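Local structure of restriction endonuclease Hpy99I (Helicobacter pylori, 3GOX) at residues A[17-22]-A[62-67]. The protein cuts double-stranded DNA at a specific, pseudopalindromic target sequence as a zinc-binding type II restriction endonuclease of the beta-beta-alpha-Me class. Sequence-based numbering, arbitrary orientation.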
ATOM      1  N   PHE A  17      -1.607  11.929  28.082  1.00 12.97           N
ATOM      2  CA  PHE A  17      -2.837  11.768  27.307  1.00 12.46           C
ATOM      3  C   PHE A  17      -4.076  11.630  28.180  1.00 12.17           C
ATOM      4  O   PHE A  17      -4.041  11.022  29.245  1.00 12.66           O
ATOM      5  CB  PHE A  17      -2.706  10.563  26.368  1.00 12.13           C
ATOM      6  CG  PHE A  17      -1.768  10.813  25.225  1.00 12.46           C
ATOM      7  CD1 PHE A  17      -2.201  11.456  24.083  1.00 13.38           C
ATOM      8  CD2 PHE A  17      -0.440  10.451  25.319  1.00 14.49           C
ATOM      9  CE1 PHE A  17      -1.310  11.708  23.049  1.00 13.62           C
ATOM     10  CE2 PHE A  17       0.446  10.702  24.288  1.00 14.41           C
ATOM     11  CZ  PHE A  17      -0.004  11.334  23.152  1.00 13.79           C
ATOM     12  N   VAL A  18      -5.164  12.239  27.723  1.00 11.64           N
ATOM     13  CA  VAL A  18      -6.419  12.268  28.441  1.00 12.71           C
ATOM     14  C   VAL A  18      -7.569  12.070  27.477  1.00 12.82           C
ATOM     15  O   VAL A  18      -7.407  12.265  26.252  1.00 13.30           O
ATOM     16  CB  VAL A  18      -6.630  13.622  29.154  1.00 12.40           C
ATOM     17  CG1 VAL A  18      -5.602  13.790  30.272  1.00 12.76           C
ATOM     18  CG2 VAL A  18      -6.562  14.792  28.170  1.00 14.55           C
ATOM     19  N   ILE A  19      -8.724  11.719  28.031  1.00 13.17           N
ATOM     20  CA  ILE A  19      -9.970  11.833  27.293  1.00 13.74           C
ATOM     21  C   ILE A  19     -10.858  12.863  27.970  1.00 14.26           C
ATOM     22  O   ILE A  19     -10.807  13.062  29.192  1.00 14.05           O
ATOM     23  CB  ILE A  19     -10.729  10.492  27.159  1.00 14.47           C
ATOM     24  CG1 ILE A  19     -10.935   9.841  28.526  1.00 15.65           C
ATOM     25  CG2 ILE A  19      -9.986   9.581  26.169  1.00 15.32           C
ATOM     26  CD1 ILE A  19     -11.784   8.577  28.472  1.00 18.64           C
ATOM     27  N   ALA A  20     -11.691  13.506  27.170  1.00 14.37           N
ATOM     28  CA  ALA A  20     -12.791  14.311  27.690  1.00 14.46           C
ATOM     29  C   ALA A  20     -13.832  13.399  28.312  1.00 14.73           C
ATOM     30  O   ALA A  20     -14.341  12.501  27.658  1.00 15.04           O
ATOM     31  CB  ALA A  20     -13.422  15.141  26.565  1.00 15.09           C
ATOM     32  N   LYS A  21     -14.157  13.642  29.577  1.00 14.63           N
ATOM     33  CA  LYS A  21     -15.213  12.877  30.237  1.00 15.94           C
ATOM     34  C   LYS A  21     -16.596  13.236  29.712  1.00 16.73           C
ATOM     35  O   LYS A  21     -17.462  12.381  29.648  1.00 18.30           O
ATOM     36  CB  LYS A  21     -15.187  13.114  31.749  1.00 16.41           C
ATOM     37  CG  LYS A  21     -13.978  12.537  32.450  1.00 17.78           C
ATOM     38  CD  LYS A  21     -13.997  12.860  33.960  1.00 21.75           C
ATOM     39  CE  LYS A  21     -14.884  11.910  34.718  1.00 24.81           C
ATOM     40  NZ  LYS A  21     -14.504  11.854  36.157  1.00 29.05           N
ATOM     41  N   ASN A  22     -16.791  14.507  29.382  1.00 16.27           N
ATOM     42  CA  ASN A  22     -18.079  15.046  28.973  1.00 16.76           C
ATOM     43  C   ASN A  22     -17.881  15.938  27.757  1.00 16.23           C
ATOM     44  O   ASN A  22     -16.765  16.080  27.262  1.00 16.76           O
ATOM     45  CB  ASN A  22     -18.693  15.875  30.113  1.00 17.30           C
ATOM     46  CG  ASN A  22     -18.539  15.211  31.470  1.00 18.83           C
ATOM     47  OD1 ASN A  22     -19.061  14.122  31.691  1.00 20.93           O
ATOM     48  ND2 ASN A  22     -17.810  15.864  32.378  1.00 20.01           N
ATOM     49  N   GLU A  62      -9.892  12.575  32.035  1.00 14.13           N
ATOM     50  CA  GLU A  62      -9.502  11.296  32.588  1.00 14.61           C
ATOM     51  C   GLU A  62      -8.204  10.858  31.880  1.00 13.93           C
ATOM     52  O   GLU A  62      -8.153  10.756  30.660  1.00 13.58           O
ATOM     53  CB  GLU A  62     -10.603  10.272  32.368  1.00 15.75           C
ATOM     54  CG  GLU A  62     -10.299   8.921  32.938  1.00 19.72           C
ATOM     55  CD  GLU A  62     -11.420   7.922  32.693  1.00 26.73           C
ATOM     56  OE1 GLU A  62     -12.600   8.337  32.543  1.00 31.39           O
ATOM     57  OE2 GLU A  62     -11.112   6.713  32.658  1.00 31.87           O
ATOM     58  N   ALA A  63      -7.153  10.604  32.646  1.00 14.17           N
ATOM     59  CA  ALA A  63      -5.896  10.092  32.100  1.00 14.02           C
ATOM     60  C   ALA A  63      -6.110   8.710  31.506  1.00 14.29           C
ATOM     61  O   ALA A  63      -6.834   7.880  32.051  1.00 15.20           O
ATOM     62  CB  ALA A  63      -4.821  10.002  33.187  1.00 14.38           C
ATOM     63  N   ILE A  64      -5.469   8.488  30.355  1.00 13.96           N
ATOM     64  CA  ILE A  64      -5.437   7.176  29.722  1.00 14.56           C
ATOM     65  C   ILE A  64      -4.006   6.711  29.442  1.00 14.02           C
ATOM     66  O   ILE A  64      -3.067   7.523  29.331  1.00 14.63           O
ATOM     67  CB  ILE A  64      -6.270   7.141  28.412  1.00 14.71           C
ATOM     68  CG1 ILE A  64      -5.701   8.085  27.341  1.00 15.92           C
ATOM     69  CG2 ILE A  64      -7.700   7.475  28.701  1.00 16.37           C
ATOM     70  CD1 ILE A  64      -6.289   7.801  25.903  1.00 16.44           C
ATOM     71  N   ASP A  65      -3.854   5.393  29.348  1.00 13.75           N
ATOM     72  CA  ASP A  65      -2.599   4.739  28.965  1.00 13.50           C
ATOM     73  C   ASP A  65      -2.717   4.333  27.499  1.00 13.48           C
ATOM     74  O   ASP A  65      -3.390   3.348  27.150  1.00 13.80           O
ATOM     75  CB  ASP A  65      -2.322   3.520  29.848  1.00 12.61           C
ATOM     76  CG  ASP A  65      -1.013   2.814  29.500  1.00 14.87           C
ATOM     77  OD1 ASP A  65      -0.300   3.230  28.562  1.00 15.70           O
ATOM     78  OD2 ASP A  65      -0.686   1.810  30.193  1.00 16.78           O
ATOM     79  N   ILE A  66      -2.099   5.119  26.625  1.00 13.53           N
ATOM     80  CA  ILE A  66      -2.162   4.860  25.177  1.00 14.39           C
ATOM     81  C   ILE A  66      -1.659   3.463  24.805  1.00 14.59           C
ATOM     82  O   ILE A  66      -2.082   2.902  23.791  1.00 14.72           O
ATOM     83  CB  ILE A  66      -1.419   5.950  24.351  1.00 14.39           C
ATOM     84  CG1 ILE A  66       0.059   6.057  24.724  1.00 15.11           C
ATOM     85  CG2 ILE A  66      -2.177   7.275  24.451  1.00 15.03           C
ATOM     86  CD1 ILE A  66       0.826   7.116  23.926  1.00 17.15           C
ATOM     87  N   TYR A  67      -0.753   2.908  25.604  1.00 14.43           N
ATOM     88  CA  TYR A  67      -0.186   1.589  25.317  1.00 14.93           C
ATOM     89  C   TYR A  67      -1.053   0.420  25.760  1.00 15.49           C
ATOM     90  O   TYR A  67      -0.703  -0.744  25.500  1.00 17.57           O
ATOM     91  CB  TYR A  67       1.220   1.488  25.892  1.00 14.96           C
ATOM     92  CG  TYR A  67       2.130   2.560  25.331  1.00 15.22           C
ATOM     93  CD1 TYR A  67       2.378   2.644  23.966  1.00 16.72           C
ATOM     94  CD2 TYR A  67       2.679   3.526  26.151  1.00 16.86           C
ATOM     95  CE1 TYR A  67       3.206   3.645  23.449  1.00 19.14           C
ATOM     96  CE2 TYR A  67       3.502   4.514  25.641  1.00 18.43           C
ATOM     97  CZ  TYR A  67       3.749   4.572  24.301  1.00 19.39           C
ATOM     98  OH  TYR A  67       4.573   5.587  23.853  1.00 22.15           O
TER
HETATM   99  O   HOH W   1      -0.444   9.505  29.296  0.50 16.98           O
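Val18 and Ile19 pair with Ala63 and Glu62, on the first and last strands of the SH3-like domain, antiparallel neighbours in its five-stranded sheet. Strand 17-20 pairs on its other edge with strand 32-39. Strand 61-63 is the outermost on this side within the chain.

Backbone bonds hold the pair. Ile19 and Glu62 form the hydrogen-bonded pair: Ile19 N donates to Glu62 O at 2.9 Å, and Glu62 N returns a bond to Ile19 O at 3.0 Å. Ile64 N gives Phe17 O a nearly straight bond (171° at the hydrogen) but approaches from above the carbonyl plane. Val18 and Ala63 form the non-hydrogen-bonded pair, their CA atoms 4.3 Å apart. A water joins the two segments: it accepts from Phe17 N and donates to Ile64 O.

Side-chain packing is mostly apolar. On one face the Ile19 and Glu62 side chains run alongside each other, with Ile19 CG1 3.9 Å from Glu62 CB. Lys21 CG meets the same CB, and its chain runs across that of Glu62. Ile64 lies across Ile19, its CG2 methyl against the CG2 of Ile19. On the face of Val18 and Ala63, Val18 CG1 lies near Ala63 CA, and the Val18 side chain packs on Ile35 of strand 32-39.

Further along, Ile66 CG2 makes a CH-pi contact over one face of the Phe17 ring, 4.0 Å from the centroid. Ile66 also touches Val151 of the second subunit, while Phe17 packs on Gly135 of that subunit. Ile66 CG1 stands between the two backbone arms (chi1 59°) and the chain is extended beyond it (chi2 180°), which brings CD1 to 3.6 Å from Phe17 CE2.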